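Local coordinates for protein meso-diaminopimelate dehydrogenase (Clostridium tetani, PDB 3WGY) that belongs to the enzymes that catalyse the reversible NADP-dependent oxidative deamination of meso-2,6-diaminopimelate at its D-configured centre, at residues B[17-22]-B[65-70]; B[21-26]-B[283-288]. The protein carries 6 engineered substitutions. One frame throughout, in Å; residues are numbered along the deposited sequence.

Contact 1 (B[17-22]-B[65-70]); sequences KGVEKA and VMILCG
V19, on the helical turn 17-22, faces I67 of the strand 65-68, and their CA atoms, 8.2 Å apart, are the nearest pair between the two backbones. No hydrogen bond joins the segments; the helix, held in this turn by K21 N to K17 O (3.1 Å) and A22 N to G18 O, lies over the sheet and meets it through side chains. The buried contact is small, 114 Å² summed over both sides, and V19 supplies nearly all of the helix's share. The CA–CB bonds of V19, I67 and C69 all point across the interface. V19 and I67 approach tip to tip, V19 CG1 lying 3.7 Å from I67 CD1. With CG1 anti to its backbone N (chi1 171°), V19 spreads its two methyls along the strand direction, and CG2 reaches the other partner, C69 SG, also at 3.7 Å. The same methyl stands 4.2 Å from I67 CG2, so CG2 lies against both the isoleucine and the cysteine, while CG1 meets the isoleucine tip. C69 comes from just beyond the strand's end, where the chain has left the sheet; its sulfur, anti to the carbonyl carbon (chi1 -48°), is turned back to the helix. I9 of the adjoining strand 5-10 also packs on V19, while S288 of helix 276-296 packs on I67. Strand 5-10, the glycine pattern G11, G13 and G16, which C69 touches, and helix 14-23 are consistent with the first strand–turn–helix unit of a Rossmann-type dinucleotide-binding domain, with strand 65-68 next to strand 5-10 in the parallel sheet. Here this first helix packs on the middle of that sheet, beside the turn that in such domains usually receives the cofactor's pyrophosphate.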
ATOM      1  N   LYS B  17     -11.721   0.860 -23.486  1.00 34.31           N
ATOM      2  CA  LYS B  17     -13.055   0.371 -23.144  1.00 35.96           C
ATOM      3  C   LYS B  17     -13.180   0.219 -21.631  1.00 35.84           C
ATOM      4  O   LYS B  17     -14.222   0.520 -21.051  1.00 34.74           O
ATOM      5  CB  LYS B  17     -13.328  -0.983 -23.814  1.00 36.37           C
ATOM      6  CG  LYS B  17     -13.627  -0.920 -25.295  1.00 37.02           C
ATOM      7  CD  LYS B  17     -13.906  -2.315 -25.837  1.00 41.83           C
ATOM      8  CE  LYS B  17     -14.469  -2.269 -27.249  1.00 46.65           C
ATOM      9  NZ  LYS B  17     -13.583  -1.542 -28.204  1.00 49.63           N
ATOM     10  N   GLY B  18     -12.113  -0.259 -20.997  1.00 36.71           N
ATOM     11  CA  GLY B  18     -12.123  -0.422 -19.553  1.00 35.24           C
ATOM     12  C   GLY B  18     -12.230   0.917 -18.845  1.00 34.91           C
ATOM     13  O   GLY B  18     -12.888   1.032 -17.807  1.00 32.24           O
ATOM     14  N   VAL B  19     -11.579   1.933 -19.405  1.00 33.86           N
ATOM     15  CA  VAL B  19     -11.610   3.270 -18.822  1.00 33.79           C
ATOM     16  C   VAL B  19     -13.015   3.848 -18.913  1.00 35.58           C
ATOM     17  O   VAL B  19     -13.520   4.434 -17.952  1.00 31.99           O
ATOM     18  CB  VAL B  19     -10.630   4.215 -19.542  1.00 33.44           C
ATOM     19  CG1 VAL B  19     -10.836   5.644 -19.067  1.00 32.77           C
ATOM     20  CG2 VAL B  19      -9.206   3.780 -19.263  1.00 32.42           C
ATOM     21  N   GLU B  20     -13.644   3.686 -20.075  1.00 37.28           N
ATOM     22  CA  GLU B  20     -14.994   4.192 -20.273  1.00 39.36           C
ATOM     23  C   GLU B  20     -15.915   3.586 -19.225  1.00 40.46           C
ATOM     24  O   GLU B  20     -16.761   4.272 -18.659  1.00 41.47           O
ATOM     25  CB  GLU B  20     -15.504   3.837 -21.673  1.00 40.17           C
ATOM     26  CG  GLU B  20     -16.995   4.088 -21.871  1.00 39.16           C
ATOM     27  CD  GLU B  20     -17.446   3.808 -23.288  1.00 40.00           C
ATOM     28  OE1 GLU B  20     -17.093   2.734 -23.831  1.00 38.57           O
ATOM     29  OE2 GLU B  20     -18.157   4.657 -23.855  1.00 40.13           O
ATOM     30  N   LYS B  21     -15.738   2.294 -18.971  1.00 41.50           N
ATOM     31  CA  LYS B  21     -16.546   1.592 -17.983  1.00 43.61           C
ATOM     32  C   LYS B  21     -16.326   2.128 -16.577  1.00 41.83           C
ATOM     33  O   LYS B  21     -17.279   2.446 -15.868  1.00 42.34           O
ATOM     34  CB  LYS B  21     -16.236   0.093 -18.009  1.00 44.81           C
ATOM     35  CG  LYS B  21     -17.276  -0.709 -18.748  1.00 47.85           C
ATOM     36  CD  LYS B  21     -16.807  -2.114 -19.078  1.00 48.34           C
ATOM     37  CE  LYS B  21     -17.428  -2.546 -20.403  1.00 50.02           C
ATOM     38  NZ  LYS B  21     -17.266  -3.994 -20.712  1.00 52.45           N
ATOM     39  N   ALA B  22     -15.068   2.231 -16.177  1.00 40.62           N
ATOM     40  CA  ALA B  22     -14.742   2.711 -14.847  1.00 41.42           C
ATOM     41  C   ALA B  22     -15.271   4.118 -14.579  1.00 41.38           C
ATOM     42  O   ALA B  22     -15.683   4.429 -13.460  1.00 39.94           O
ATOM     43  CB  ALA B  22     -13.238   2.667 -14.638  1.00 40.26           C
ATOM     44  N   VAL B  65      -8.523  16.040 -18.381  1.00 38.21           N
ATOM     45  CA  VAL B  65      -7.514  14.997 -18.334  1.00 38.46           C
ATOM     46  C   VAL B  65      -7.724  14.002 -19.468  1.00 36.19           C
ATOM     47  O   VAL B  65      -8.833  13.538 -19.703  1.00 34.75           O
ATOM     48  CB  VAL B  65      -7.551  14.243 -16.985  1.00 38.04           C
ATOM     49  CG1 VAL B  65      -6.480  13.162 -16.967  1.00 41.47           C
ATOM     50  CG2 VAL B  65      -7.340  15.217 -15.845  1.00 39.36           C
ATOM     51  N   MET B  66      -6.640  13.687 -20.165  1.00 35.60           N
ATOM     52  CA  MET B  66      -6.681  12.747 -21.270  1.00 35.84           C
ATOM     53  C   MET B  66      -6.002  11.458 -20.816  1.00 33.27           C
ATOM     54  O   MET B  66      -4.836  11.466 -20.437  1.00 31.32           O
ATOM     55  CB  MET B  66      -5.934  13.331 -22.475  1.00 36.25           C
ATOM     56  CG  MET B  66      -6.230  12.660 -23.807  1.00 42.67           C
ATOM     57  SD  MET B  66      -7.868  13.055 -24.464  1.00 44.72           S
ATOM     58  CE  MET B  66      -7.593  14.673 -25.072  1.00 45.47           C
ATOM     59  N   ILE B  67      -6.731  10.354 -20.832  1.00 33.10           N
ATOM     60  CA  ILE B  67      -6.135   9.089 -20.437  1.00 32.51           C
ATOM     61  C   ILE B  67      -5.650   8.380 -21.707  1.00 33.31           C
ATOM     62  O   ILE B  67      -6.443   8.069 -22.597  1.00 32.40           O
ATOM     63  CB  ILE B  67      -7.155   8.208 -19.678  1.00 33.77           C
ATOM     64  CG1 ILE B  67      -7.711   8.993 -18.483  1.00 34.78           C
ATOM     65  CG2 ILE B  67      -6.483   6.917 -19.206  1.00 30.71           C
ATOM     66  CD1 ILE B  67      -8.612   8.205 -17.578  1.00 36.44           C
ATOM     67  N   LEU B  68      -4.343   8.147 -21.787  1.00 34.65           N
ATOM     68  CA  LEU B  68      -3.738   7.500 -22.943  1.00 36.24           C
ATOM     69  C   LEU B  68      -3.834   5.980 -22.884  1.00 37.93           C
ATOM     70  O   LEU B  68      -3.161   5.328 -22.077  1.00 38.56           O
ATOM     71  CB  LEU B  68      -2.279   7.935 -23.065  1.00 34.80           C
ATOM     72  CG  LEU B  68      -2.101   9.451 -22.914  1.00 36.28           C
ATOM     73  CD1 LEU B  68      -0.694   9.854 -23.337  1.00 31.81           C
ATOM     74  CD2 LEU B  68      -3.130  10.177 -23.765  1.00 32.74           C
ATOM     75  N   CYS B  69      -4.678   5.424 -23.749  1.00 39.89           N
ATOM     76  CA  CYS B  69      -4.887   3.982 -23.811  1.00 43.21           C
ATOM     77  C   CYS B  69      -4.415   3.406 -25.142  1.00 47.55           C
ATOM     78  O   CYS B  69      -5.050   2.515 -25.708  1.00 45.98           O
ATOM     79  CB  CYS B  69      -6.365   3.675 -23.604  1.00 38.19           C
ATOM     80  SG  CYS B  69      -7.066   4.548 -22.191  1.00 36.15           S
ATOM     81  N   GLY B  70      -3.286   3.927 -25.616  1.00 53.96           N
ATOM     82  CA  GLY B  70      -2.685   3.495 -26.871  1.00 61.70           C
ATOM     83  C   GLY B  70      -3.437   2.443 -27.660  1.00 66.42           C
ATOM     84  O   GLY B  70      -3.327   1.248 -27.374  1.00 66.71           O
TER

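Contact 2 (B[21-26]-B[283-288])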
ATOM      1  N   LYS B  21     -15.738   2.294 -18.971  1.00 41.50           N
ATOM      2  CA  LYS B  21     -16.546   1.592 -17.983  1.00 43.61           C
ATOM      3  C   LYS B  21     -16.326   2.128 -16.577  1.00 41.83           C
ATOM      4  O   LYS B  21     -17.279   2.446 -15.868  1.00 42.34           O
ATOM      5  CB  LYS B  21     -16.236   0.093 -18.009  1.00 44.81           C
ATOM      6  CG  LYS B  21     -17.276  -0.709 -18.748  1.00 47.85           C
ATOM      7  CD  LYS B  21     -16.807  -2.114 -19.078  1.00 48.34           C
ATOM      8  CE  LYS B  21     -17.428  -2.546 -20.403  1.00 50.02           C
ATOM      9  NZ  LYS B  21     -17.266  -3.994 -20.712  1.00 52.45           N
ATOM     10  N   ALA B  22     -15.068   2.231 -16.177  1.00 40.62           N
ATOM     11  CA  ALA B  22     -14.742   2.711 -14.847  1.00 41.42           C
ATOM     12  C   ALA B  22     -15.271   4.118 -14.579  1.00 41.38           C
ATOM     13  O   ALA B  22     -15.683   4.429 -13.460  1.00 39.94           O
ATOM     14  CB  ALA B  22     -13.238   2.667 -14.638  1.00 40.26           C
ATOM     15  N   ILE B  23     -15.264   4.969 -15.598  1.00 41.71           N
ATOM     16  CA  ILE B  23     -15.745   6.326 -15.424  1.00 42.54           C
ATOM     17  C   ILE B  23     -17.207   6.320 -14.990  1.00 44.42           C
ATOM     18  O   ILE B  23     -17.671   7.270 -14.368  1.00 47.07           O
ATOM     19  CB  ILE B  23     -15.572   7.152 -16.717  1.00 42.29           C
ATOM     20  CG1 ILE B  23     -14.084   7.408 -16.968  1.00 41.34           C
ATOM     21  CG2 ILE B  23     -16.291   8.481 -16.592  1.00 42.77           C
ATOM     22  CD1 ILE B  23     -13.798   8.143 -18.248  1.00 40.35           C
ATOM     23  N   LYS B  24     -17.925   5.245 -15.300  1.00 45.74           N
ATOM     24  CA  LYS B  24     -19.331   5.128 -14.913  1.00 46.49           C
ATOM     25  C   LYS B  24     -19.465   4.882 -13.411  1.00 46.96           C
ATOM     26  O   LYS B  24     -20.518   5.154 -12.822  1.00 44.72           O
ATOM     27  CB  LYS B  24     -20.010   3.986 -15.678  1.00 47.47           C
ATOM     28  CG  LYS B  24     -20.081   4.185 -17.191  1.00 48.02           C
ATOM     29  CD  LYS B  24     -20.694   2.961 -17.863  1.00 49.62           C
ATOM     30  CE  LYS B  24     -20.788   3.137 -19.370  1.00 50.93           C
ATOM     31  NZ  LYS B  24     -21.710   4.248 -19.745  1.00 50.34           N
ATOM     32  N   GLN B  25     -18.400   4.357 -12.800  1.00 45.58           N
ATOM     33  CA  GLN B  25     -18.382   4.085 -11.363  1.00 45.29           C
ATOM     34  C   GLN B  25     -17.922   5.318 -10.581  1.00 45.35           C
ATOM     35  O   GLN B  25     -17.774   5.261  -9.363  1.00 46.64           O
ATOM     36  CB  GLN B  25     -17.431   2.919 -11.036  1.00 44.45           C
ATOM     37  CG  GLN B  25     -17.746   1.606 -11.729  1.00 44.03           C
ATOM     38  CD  GLN B  25     -16.918   0.444 -11.193  1.00 46.81           C
ATOM     39  OE1 GLN B  25     -15.697   0.551 -11.032  1.00 45.89           O
ATOM     40  NE2 GLN B  25     -17.580  -0.679 -10.925  1.00 43.55           N
ATOM     41  N   ASN B  26     -17.701   6.427 -11.282  1.00 45.48           N
ATOM     42  CA  ASN B  26     -17.234   7.652 -10.643  1.00 45.13           C
ATOM     43  C   ASN B  26     -18.134   8.858 -10.900  1.00 46.44           C
ATOM     44  O   ASN B  26     -17.960   9.592 -11.875  1.00 46.85           O
ATOM     45  CB  ASN B  26     -15.810   7.948 -11.108  1.00 43.17           C
ATOM     46  CG  ASN B  26     -14.824   6.877 -10.670  1.00 43.72           C
ATOM     47  OD1 ASN B  26     -14.159   7.007  -9.641  1.00 42.34           O
ATOM     48  ND2 ASN B  26     -14.740   5.804 -11.441  1.00 41.98           N
ATOM     49  N   VAL B 283      -7.355   1.977 -12.140  1.00 26.92           N
ATOM     50  CA  VAL B 283      -6.228   2.689 -11.583  1.00 26.79           C
ATOM     51  C   VAL B 283      -6.040   3.972 -12.386  1.00 28.62           C
ATOM     52  O   VAL B 283      -5.859   5.055 -11.817  1.00 27.30           O
ATOM     53  CB  VAL B 283      -4.929   1.839 -11.652  1.00 27.93           C
ATOM     54  CG1 VAL B 283      -3.740   2.679 -11.217  1.00 26.07           C
ATOM     55  CG2 VAL B 283      -5.074   0.593 -10.759  1.00 27.79           C
ATOM     56  N   LEU B 284      -6.099   3.848 -13.712  1.00 28.69           N
ATOM     57  CA  LEU B 284      -5.933   5.018 -14.573  1.00 29.54           C
ATOM     58  C   LEU B 284      -6.956   6.096 -14.218  1.00 27.70           C
ATOM     59  O   LEU B 284      -6.610   7.274 -14.080  1.00 29.03           O
ATOM     60  CB  LEU B 284      -6.065   4.628 -16.055  1.00 31.90           C
ATOM     61  CG  LEU B 284      -4.870   3.871 -16.655  1.00 33.59           C
ATOM     62  CD1 LEU B 284      -5.188   3.426 -18.086  1.00 31.13           C
ATOM     63  CD2 LEU B 284      -3.648   4.779 -16.636  1.00 30.94           C
ATOM     64  N   VAL B 285      -8.209   5.692 -14.061  1.00 28.60           N
ATOM     65  CA  VAL B 285      -9.266   6.632 -13.722  1.00 26.56           C
ATOM     66  C   VAL B 285      -9.035   7.314 -12.376  1.00 28.47           C
ATOM     67  O   VAL B 285      -9.156   8.536 -12.278  1.00 30.65           O
ATOM     68  CB  VAL B 285     -10.638   5.946 -13.702  1.00 28.31           C
ATOM     69  CG1 VAL B 285     -11.706   6.926 -13.210  1.00 27.02           C
ATOM     70  CG2 VAL B 285     -10.977   5.450 -15.104  1.00 31.15           C
ATOM     71  N   ALA B 286      -8.701   6.540 -11.344  1.00 25.86           N
ATOM     72  CA  ALA B 286      -8.469   7.119 -10.025  1.00 25.98           C
ATOM     73  C   ALA B 286      -7.362   8.167 -10.076  1.00 26.41           C
ATOM     74  O   ALA B 286      -7.480   9.249  -9.478  1.00 25.23           O
ATOM     75  CB  ALA B 286      -8.112   6.038  -9.029  1.00 23.20           C
ATOM     76  N   TYR B 287      -6.284   7.846 -10.785  1.00 26.49           N
ATOM     77  CA  TYR B 287      -5.172   8.774 -10.911  1.00 28.96           C
ATOM     78  C   TYR B 287      -5.540  10.005 -11.740  1.00 31.51           C
ATOM     79  O   TYR B 287      -4.882  11.040 -11.644  1.00 31.58           O
ATOM     80  CB  TYR B 287      -3.947   8.061 -11.482  1.00 28.97           C
ATOM     81  CG  TYR B 287      -3.091   7.474 -10.379  1.00 30.06           C
ATOM     82  CD1 TYR B 287      -2.175   8.268  -9.686  1.00 27.21           C
ATOM     83  CD2 TYR B 287      -3.280   6.161  -9.947  1.00 28.87           C
ATOM     84  CE1 TYR B 287      -1.475   7.777  -8.583  1.00 29.38           C
ATOM     85  CE2 TYR B 287      -2.583   5.656  -8.842  1.00 28.23           C
ATOM     86  CZ  TYR B 287      -1.689   6.474  -8.163  1.00 29.78           C
ATOM     87  OH  TYR B 287      -1.050   6.010  -7.034  1.00 28.49           O
ATOM     88  N   SER B 288      -6.603   9.901 -12.535  1.00 32.95           N
ATOM     89  CA  SER B 288      -7.056  11.043 -13.324  1.00 34.83           C
ATOM     90  C   SER B 288      -7.594  12.086 -12.362  1.00 34.22           C
ATOM     91  O   SER B 288      -7.423  13.284 -12.575  1.00 34.67           O
ATOM     92  CB  SER B 288      -8.162  10.642 -14.299  1.00 33.78           C
ATOM     93  OG  SER B 288      -7.597  10.053 -15.452  1.00 42.58           O
TER
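V285 packs against the last part of helix 14-23 and the type I turn I23–N26, making a buried, mainly apolar contact between this early helix and helix 276-296, much later in the chain. The backbones come nearest at I23 and V285, with 6.7 Å between their CA atoms. V285 carries nearly all of the later segment's share, and its two methyls divide the work. CG2 lies 3.6 Å from A22 CB and, more loosely, 4.1 Å from I23 CG1, the isoleucine crossing it at a slant. CG1, placed anti to the backbone N (chi1 174°), meets N26 instead, 3.7 Å from ND2. The N26 amide comes from the opposite direction and is held by its own chain: ND2 donates to A22 O over 2.6 Å, bent to 135° at the hydrogen and well above the carbonyl plane. Q25 N reaches the same oxygen from the other face, so A22 O is gripped twice where the chain folds into the turn. The amide's other atom, OD1, bonds R289 NH2, just beyond the later segment, which ties the turn to helix 276-296 by a polar link as well. Q25 NE2 bonds the backbone oxygen of N258 in the second subunit. Within the chain, M29 of strand 29-36 packs on both I23 and V285, and L284 leans on I67 of strand 65-68.

Contacts 1 and 2 have centres about 8 Å apart and share helix 14-23, with K21 and A22 common to both. Along the chain, both start from this helix; contact 1 then closes onto strand 65-68, and contact 2 onto the much later helix 276-296. They touch directly: I67 CG2 lies 3.9 Å from L284 CD1, and V65 packs on S288. Helices 14-23 and 276-296 thus lie side by side on one face of the parallel sheet. With helix 276-296, which follows the antiparallel strands, the chain returns to what is probably the Rossmann-type domain, where strand 301-303 forms an edge of the same sheet. Neither contact includes a residue of the 4-methyl-2-oxovalerate pocket (S153, L154, G155 and H156).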